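Local coordinates for A-type flavoprotein (Giardia intestinalis, PDB 2Q9U) that scavenges oxygen in this parasite, probably by passing electrons through FMN to a diiron centre where oxygen is reduced, at residues V17-I22 with S180-D185; Y41-I46 with E63-R68; G88-S93 with L227-V232. All coordinates share one frame; numbering follows the deposited sequence.

Interaction 1: V17-I22 with S180-D185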
# COMPACT_ATOMS: atom_id res chain seq x y z
N VAL A 17 -12.47 36.46 -15.30
CA VAL A 17 -12.22 35.01 -15.54
C VAL A 17 -12.08 34.32 -14.18
O VAL A 17 -11.21 34.67 -13.39
CB VAL A 17 -11.00 34.72 -16.48
CG1 VAL A 17 -10.84 33.21 -16.76
CG2 VAL A 17 -11.09 35.51 -17.83
N TYR A 18 -12.99 33.39 -13.91
CA TYR A 18 -13.13 32.77 -12.60
C TYR A 18 -12.80 31.30 -12.66
O TYR A 18 -13.22 30.61 -13.60
CB TYR A 18 -14.55 32.94 -12.07
CG TYR A 18 -14.97 34.38 -11.82
CD1 TYR A 18 -15.27 35.23 -12.88
CD2 TYR A 18 -15.07 34.87 -10.53
CE1 TYR A 18 -15.67 36.57 -12.65
CE2 TYR A 18 -15.47 36.21 -10.28
CZ TYR A 18 -15.77 37.04 -11.35
OH TYR A 18 -16.16 38.35 -11.14
N TRP A 19 -12.07 30.82 -11.66
CA TRP A 19 -11.85 29.38 -11.49
C TRP A 19 -13.10 28.76 -10.92
O TRP A 19 -13.57 29.14 -9.83
CB TRP A 19 -10.64 29.13 -10.61
CG TRP A 19 -10.29 27.71 -10.38
CD1 TRP A 19 -9.49 26.92 -11.16
CD2 TRP A 19 -10.72 26.89 -9.28
NE1 TRP A 19 -9.39 25.66 -10.61
CE2 TRP A 19 -10.14 25.62 -9.46
CE3 TRP A 19 -11.54 27.12 -8.16
CZ2 TRP A 19 -10.33 24.57 -8.55
CZ3 TRP A 19 -11.75 26.07 -7.25
CH2 TRP A 19 -11.13 24.81 -7.45
N VAL A 20 -13.65 27.79 -11.65
CA VAL A 20 -14.83 27.07 -11.18
C VAL A 20 -14.58 25.53 -11.24
O VAL A 20 -15.50 24.75 -11.41
CB VAL A 20 -16.09 27.46 -11.98
CG1 VAL A 20 -16.50 28.95 -11.69
CG2 VAL A 20 -15.93 27.17 -13.49
N GLY A 21 -13.31 25.13 -11.07
CA GLY A 21 -12.94 23.73 -11.15
C GLY A 21 -13.10 23.05 -9.80
O GLY A 21 -13.79 23.54 -8.92
N ILE A 22 -12.42 21.93 -9.64
CA ILE A 22 -12.41 21.26 -8.33
C ILE A 22 -11.01 20.78 -8.03
O ILE A 22 -10.24 20.47 -8.94
CB ILE A 22 -13.44 20.10 -8.22
CG1 ILE A 22 -13.03 18.85 -9.03
CG2 ILE A 22 -14.89 20.56 -8.60
CD1 ILE A 22 -12.16 17.81 -8.23
N SER A 180 -4.71 24.84 -2.84
CA SER A 180 -5.69 25.91 -2.84
C SER A 180 -5.19 27.07 -3.69
O SER A 180 -5.96 27.97 -4.04
CB SER A 180 -6.02 26.37 -1.40
OG SER A 180 -4.89 26.96 -0.79
N ARG A 181 -3.90 27.04 -4.03
CA ARG A 181 -3.28 28.09 -4.86
C ARG A 181 -3.66 27.87 -6.32
O ARG A 181 -3.64 26.76 -6.80
CB ARG A 181 -1.74 28.03 -4.75
CG ARG A 181 -1.11 28.78 -3.57
CD ARG A 181 -1.31 28.11 -2.20
NE ARG A 181 -0.54 28.80 -1.15
CZ ARG A 181 0.72 28.50 -0.81
NH1 ARG A 181 1.38 27.52 -1.42
NH2 ARG A 181 1.34 29.20 0.13
N ARG A 182 -3.95 28.95 -7.04
CA ARG A 182 -4.26 28.84 -8.46
C ARG A 182 -3.11 29.14 -9.38
O ARG A 182 -3.16 28.80 -10.56
CB ARG A 182 -5.50 29.68 -8.83
CG ARG A 182 -6.74 29.33 -7.98
CD ARG A 182 -7.24 27.85 -8.18
NE ARG A 182 -8.11 27.52 -7.04
CZ ARG A 182 -8.02 26.48 -6.25
NH1 ARG A 182 -7.13 25.49 -6.49
NH2 ARG A 182 -8.88 26.40 -5.23
N TRP A 183 -2.05 29.77 -8.86
CA TRP A 183 -0.93 30.19 -9.70
C TRP A 183 0.39 29.57 -9.24
O TRP A 183 0.64 29.47 -8.05
CB TRP A 183 -0.76 31.69 -9.65
CG TRP A 183 -1.91 32.51 -10.13
CD1 TRP A 183 -2.80 33.20 -9.36
CD2 TRP A 183 -2.26 32.78 -11.49
NE1 TRP A 183 -3.69 33.88 -10.16
CE2 TRP A 183 -3.37 33.65 -11.47
CE3 TRP A 183 -1.74 32.36 -12.73
CZ2 TRP A 183 -4.00 34.11 -12.65
CZ3 TRP A 183 -2.35 32.83 -13.91
CH2 TRP A 183 -3.47 33.69 -13.85
N ALA A 184 1.24 29.25 -10.21
CA ALA A 184 2.53 28.61 -9.96
C ALA A 184 3.41 29.47 -9.03
O ALA A 184 4.06 28.95 -8.11
CB ALA A 184 3.25 28.33 -11.29
N ASP A 185 3.38 30.78 -9.26
CA ASP A 185 4.22 31.74 -8.54
C ASP A 185 3.84 31.87 -7.06
O ASP A 185 4.65 32.30 -6.23
CB ASP A 185 4.20 33.10 -9.27
CG ASP A 185 2.79 33.64 -9.46
OD1 ASP A 185 2.28 34.32 -8.55
OD2 ASP A 185 2.15 33.35 -10.49
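Arg182 NE lies 3.5 Å from Trp19 CD2, over one face of the indole, and is also hydrogen-bonded to Gln11 OE1, while NH1 of the same guanidinium is bonded to Thr179 O. The guanidinium rests flat on the ring, with centres 3.6 Å apart and planes only 13° from parallel. Arg182 CZ stands almost straight above the six-membered ring, 8° off its normal, which makes this a cation-pi contact as well as a stack. The aliphatic part of the side chain shares in it: Arg182 CD sits 3.6 Å from the centroid of the five-membered ring in a CH-pi contact. Arg182 NH2 lies over the outer rim of the six-membered ring, 3.5 Å from both Trp19 CZ3 and Trp19 CH2.

A bend at chi2 (-63°) folds the arginine chain so that CD and the guanidinium both lie along the indole, and the two hydrogen bonds then fix the rotation of the group. Its other face is covered by Ser180 O. A tryptophan suits the opposite position because its broad pi face covers the cation while its single N-H is satisfied by Asn42 OD1. Gly21, having no side chain, brings its backbone N to 3.5 Å above the second face of the indole.

Both side chains are buried. Trp19 projects from strand 17-24, which lies between strands 12-14 and 39-46, and meets Arg182 on the loop leading to helix 189-204; Met13 touches both side chains and Arg68 of helix 62-72 touches the tryptophan.

Interaction 2: Y41-I46 with E63-R68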
# COMPACT_ATOMS: atom_id res chain seq x y z
N TYR A 41 -9.15 19.44 -11.53
CA TYR A 41 -9.76 19.52 -12.85
C TYR A 41 -10.26 20.95 -12.94
O TYR A 41 -11.28 21.30 -12.34
CB TYR A 41 -10.91 18.49 -12.95
CG TYR A 41 -10.46 17.17 -12.33
CD1 TYR A 41 -9.29 16.55 -12.78
CD2 TYR A 41 -11.18 16.55 -11.29
CE1 TYR A 41 -8.83 15.35 -12.21
CE2 TYR A 41 -10.72 15.34 -10.72
CZ TYR A 41 -9.54 14.76 -11.18
OH TYR A 41 -9.05 13.60 -10.61
N ASN A 42 -9.48 21.78 -13.62
CA ASN A 42 -9.75 23.20 -13.67
C ASN A 42 -10.72 23.49 -14.81
O ASN A 42 -10.53 22.99 -15.93
CB ASN A 42 -8.46 23.98 -13.85
CG ASN A 42 -7.42 23.69 -12.77
OD1 ASN A 42 -7.75 23.44 -11.60
ND2 ASN A 42 -6.16 23.73 -13.16
N SER A 43 -11.75 24.26 -14.49
CA SER A 43 -12.75 24.74 -15.43
C SER A 43 -12.81 26.23 -15.18
O SER A 43 -12.54 26.65 -14.08
CB SER A 43 -14.11 24.12 -15.11
OG SER A 43 -15.13 24.72 -15.91
N TYR A 44 -13.20 27.02 -16.18
CA TYR A 44 -13.16 28.49 -16.02
C TYR A 44 -14.47 29.11 -16.48
O TYR A 44 -15.06 28.65 -17.43
CB TYR A 44 -11.99 29.09 -16.82
CG TYR A 44 -10.67 28.54 -16.32
CD1 TYR A 44 -10.07 29.07 -15.18
CD2 TYR A 44 -10.09 27.43 -16.93
CE1 TYR A 44 -8.86 28.53 -14.69
CE2 TYR A 44 -8.90 26.87 -16.45
CZ TYR A 44 -8.30 27.43 -15.32
OH TYR A 44 -7.10 26.89 -14.85
N PHE A 45 -14.90 30.16 -15.76
CA PHE A 45 -16.06 30.92 -16.17
C PHE A 45 -15.65 32.31 -16.63
O PHE A 45 -14.96 33.02 -15.89
CB PHE A 45 -17.08 31.00 -15.03
CG PHE A 45 -18.18 32.00 -15.31
CD1 PHE A 45 -19.24 31.68 -16.17
CD2 PHE A 45 -18.10 33.30 -14.79
CE1 PHE A 45 -20.23 32.63 -16.48
CE2 PHE A 45 -19.08 34.24 -15.08
CZ PHE A 45 -20.15 33.91 -15.91
N ILE A 46 -16.07 32.69 -17.84
CA ILE A 46 -15.79 34.00 -18.40
C ILE A 46 -17.05 34.87 -18.32
O ILE A 46 -18.08 34.56 -18.94
CB ILE A 46 -15.30 33.93 -19.86
CG1 ILE A 46 -14.10 32.98 -19.96
CG2 ILE A 46 -14.91 35.37 -20.37
CD1 ILE A 46 -13.76 32.55 -21.38
N GLU A 63 -21.59 18.21 -8.99
CA GLU A 63 -22.42 19.17 -8.22
C GLU A 63 -21.59 20.29 -7.65
O GLU A 63 -22.03 21.43 -7.56
CB GLU A 63 -23.18 18.48 -7.07
CG GLU A 63 -24.26 17.46 -7.54
CD GLU A 63 -25.44 18.08 -8.34
OE1 GLU A 63 -25.70 19.31 -8.26
OE2 GLU A 63 -26.13 17.31 -9.05
N GLU A 64 -20.35 19.97 -7.28
CA GLU A 64 -19.42 21.02 -6.87
C GLU A 64 -19.11 22.03 -7.99
O GLU A 64 -19.15 23.26 -7.78
CB GLU A 64 -18.14 20.39 -6.31
CG GLU A 64 -17.16 21.44 -5.73
CD GLU A 64 -15.85 20.84 -5.19
OE1 GLU A 64 -15.66 19.59 -5.13
OE2 GLU A 64 -14.98 21.65 -4.83
N TRP A 65 -18.79 21.50 -9.17
CA TRP A 65 -18.55 22.28 -10.38
C TRP A 65 -19.78 23.15 -10.72
O TRP A 65 -19.66 24.36 -11.00
CB TRP A 65 -18.25 21.30 -11.50
CG TRP A 65 -18.11 21.87 -12.90
CD1 TRP A 65 -17.18 22.79 -13.34
CD2 TRP A 65 -18.88 21.51 -14.07
NE1 TRP A 65 -17.35 23.03 -14.68
CE2 TRP A 65 -18.38 22.26 -15.15
CE3 TRP A 65 -19.97 20.65 -14.28
CZ2 TRP A 65 -18.94 22.18 -16.46
CZ3 TRP A 65 -20.51 20.56 -15.58
CH2 TRP A 65 -19.99 21.32 -16.64
N LEU A 66 -20.96 22.54 -10.68
CA LEU A 66 -22.18 23.30 -11.01
C LEU A 66 -22.40 24.40 -9.97
O LEU A 66 -22.84 25.51 -10.33
CB LEU A 66 -23.38 22.35 -11.09
CG LEU A 66 -23.33 21.39 -12.29
CD1 LEU A 66 -24.41 20.28 -12.19
CD2 LEU A 66 -23.44 22.15 -13.63
N SER A 67 -22.09 24.10 -8.71
CA SER A 67 -22.24 25.07 -7.61
C SER A 67 -21.34 26.28 -7.80
O SER A 67 -21.77 27.42 -7.61
CB SER A 67 -22.00 24.42 -6.24
OG SER A 67 -23.06 23.53 -5.94
N ARG A 68 -20.08 26.03 -8.17
CA ARG A 68 -19.16 27.11 -8.50
C ARG A 68 -19.61 27.96 -9.68
O ARG A 68 -19.56 29.19 -9.63
CB ARG A 68 -17.74 26.58 -8.73
CG ARG A 68 -17.14 25.92 -7.48
CD ARG A 68 -15.66 25.67 -7.75
NE ARG A 68 -15.06 24.83 -6.72
CZ ARG A 68 -14.69 25.27 -5.52
NH1 ARG A 68 -14.89 26.54 -5.20
NH2 ARG A 68 -14.13 24.42 -4.65
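The indole of Trp65 meets Ser43 with its edge and not with a face: the hydroxyl oxygen lies only 8° out of the ring plane. Trp65 NE1 donates to Ser43 OG over 3.0 Å, with an N-H...O angle of 159°, a nearly straight bond. Ser43 CB follows behind at 3.4 Å from the same NE1, so the whole small side chain abuts the nitrogen corner of the indole. In both residues chi1 sets the group anti to the backbone N, Ser43 OG (172°) and Trp65 CG alike, which brings hydroxyl and indole together between strand and helix.

Serine suits this buried spot because its hydroxyl can accept from the indole N-H while its single proton is turned toward the carbonyl oxygens of Asp55, the stronger partner, and Ile54, which must share it. Tryptophan spans the distance from helix to strand, and it also touches Ser56 and Leu94.

On the neighbouring side of the helix, Arg68 NH2 forms a salt bridge with Glu64 OE2 at 2.9 Å, one turn apart, using the carboxylate's anti lone pair. Arg68 NH1 has a second acid, Asp279 of the second subunit, so the charge links helix and assembly. One turn is also bridged where Ser67 OG and Ser67 N approach Glu63 O from opposite faces of its plane.

Helix 62-72 connects the parallel neighbours 52-54 and 80-82, a beta-alpha-beta crossover, and covers the sheet in the manner of the helical outer layers of the metallo-beta-lactamase fold.

Interaction 3: G88-S93 with L227-V232. With FEO (mu-oxo-diiron), chain G.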
# COMPACT_ATOMS: atom_id res chain seq x y z
N GLY A 88 -12.53 11.81 -19.74
CA GLY A 88 -13.43 11.87 -18.58
C GLY A 88 -13.08 12.86 -17.48
O GLY A 88 -13.98 13.46 -16.87
N ASP A 89 -11.80 13.06 -17.22
CA ASP A 89 -11.40 13.99 -16.17
C ASP A 89 -11.84 15.44 -16.43
O ASP A 89 -12.00 16.19 -15.48
CB ASP A 89 -9.91 13.90 -15.83
CG ASP A 89 -8.99 14.08 -17.04
OD1 ASP A 89 -9.33 13.65 -18.15
OD2 ASP A 89 -7.89 14.64 -16.86
N HIS A 90 -12.06 15.82 -17.68
CA HIS A 90 -12.58 17.16 -17.98
C HIS A 90 -13.97 17.15 -18.57
O HIS A 90 -14.45 18.18 -19.03
CB HIS A 90 -11.66 17.85 -18.99
CG HIS A 90 -10.24 17.71 -18.62
ND1 HIS A 90 -9.69 18.40 -17.57
CD2 HIS A 90 -9.26 16.89 -19.08
CE1 HIS A 90 -8.44 18.03 -17.40
NE2 HIS A 90 -8.15 17.12 -18.31
N ALA A 91 -14.61 15.99 -18.62
CA ALA A 91 -15.82 15.89 -19.45
C ALA A 91 -16.96 15.05 -18.89
O ALA A 91 -18.10 15.25 -19.29
CB ALA A 91 -15.45 15.43 -20.90
N SER A 92 -16.66 14.11 -17.99
CA SER A 92 -17.64 13.07 -17.70
C SER A 92 -18.88 13.55 -16.94
O SER A 92 -19.94 12.88 -16.99
CB SER A 92 -17.02 11.84 -17.05
OG SER A 92 -16.41 12.16 -15.82
N SER A 93 -18.78 14.70 -16.27
CA SER A 93 -19.99 15.32 -15.66
C SER A 93 -21.05 15.65 -16.72
O SER A 93 -22.22 15.82 -16.41
CB SER A 93 -19.63 16.59 -14.89
OG SER A 93 -18.91 16.31 -13.70
N LEU A 227 -3.82 29.17 -18.57
CA LEU A 227 -4.72 28.56 -17.60
C LEU A 227 -4.90 27.10 -17.99
O LEU A 227 -5.54 26.77 -18.99
CB LEU A 227 -6.07 29.29 -17.52
CG LEU A 227 -6.10 30.81 -17.28
CD1 LEU A 227 -7.51 31.26 -16.88
CD2 LEU A 227 -5.06 31.39 -16.34
N SER A 228 -4.30 26.22 -17.20
CA SER A 228 -4.29 24.80 -17.50
C SER A 228 -5.49 24.10 -16.84
O SER A 228 -6.07 24.64 -15.93
CB SER A 228 -2.98 24.18 -16.97
OG SER A 228 -2.96 22.78 -17.25
N ALA A 229 -5.81 22.89 -17.29
CA ALA A 229 -6.91 22.10 -16.71
C ALA A 229 -6.47 21.17 -15.55
O ALA A 229 -7.31 20.56 -14.91
CB ALA A 229 -7.65 21.30 -17.80
N HIS A 230 -5.17 21.12 -15.26
CA HIS A 230 -4.67 20.39 -14.07
C HIS A 230 -3.69 21.24 -13.27
O HIS A 230 -2.74 21.80 -13.84
CB HIS A 230 -3.95 19.10 -14.48
CG HIS A 230 -4.84 18.05 -15.05
ND1 HIS A 230 -5.81 17.40 -14.32
CD2 HIS A 230 -4.88 17.51 -16.29
CE1 HIS A 230 -6.43 16.52 -15.10
NE2 HIS A 230 -5.88 16.57 -16.30
N GLY A 231 -3.93 21.35 -11.96
CA GLY A 231 -2.95 21.95 -11.08
C GLY A 231 -2.97 23.46 -11.16
O GLY A 231 -4.06 24.05 -11.25
N VAL A 232 -1.80 24.08 -11.13
CA VAL A 232 -1.71 25.54 -11.11
C VAL A 232 -1.53 26.11 -12.52
O VAL A 232 -1.11 25.40 -13.46
CB VAL A 232 -0.61 26.09 -10.15
CG1 VAL A 232 -0.90 25.67 -8.73
CG2 VAL A 232 0.78 25.60 -10.58
FE1 FEO G . -6.54 15.63 -18.07
FE2 FEO G . -6.20 14.01 -21.11
O FEO G . -7.26 14.65 -19.47
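This contact is part of the diiron site of the metallo-beta-lactamase-like domain, where the H-x-E-x-D-H motif (His85, Glu87, Asp89, His90) meets the loop after strand 225-228. Three side chains converge on one iron, FE1: Asp89 OD2 and His230 NE2 bind at 2.1 Å each, and His90 NE2 at 2.2 Å. Asp171 OD1 adds a further protein ligand, while His85, Glu87 and His152 complete the pocket.

The closeness of these ligand atoms is imposed by the shared metal; Asp89 OD2 lies 2.8 Å from His230 NE2, at the edge of that ring and near its plane. The two imidazoles form an offset edge-to-face pair, with the edge of His90 directed at the face of His230 and planes at 62°. Histidine suits the role because one nitrogen can bind iron while the other is tethered: His230 ND1 is hydrogen-bonded to Ser40 O, a second-shell bond that sets the rotation of the ring. A chi1 of 55° sets the Asp89 carboxylate between backbone N and carbonyl carbon, from where OD2 reaches the iron; Tyr267 of the third subunit, an FMN-binding residue, packs against this aspartate.

The motif loop is itself held by Gly88 O, which accepts from Ala91 N, Ser92 N and Ser92 OG. Small Ala229 fits beside the metal-bound ring, its CB 3.4 Å from His90 CE1.

How the interactions relate
All three contacts are buried in the same metallo-beta-lactamase-like domain, yet each uses different chemistry. Interaction 3 is built round metal; interaction 1 relies on a cation over an aromatic face, and interaction 2 on one neutral hydrogen bond at a ring edge. Strands 17-24 and 39-46 are neighbours in one sheet, joining interactions 1 and 2 through the backbone pairs Tyr18 O with Phe45 N and Val20 N with Ser43 O. Segment 41-46 also reaches interaction 3, where Tyr44 OH is hydrogen-bonded to Ser228 O. Val232 packs against segment 180-185, tying interactions 1 and 3. Interactions 1 and 2 both border the second subunit, whereas interaction 3 faces the third.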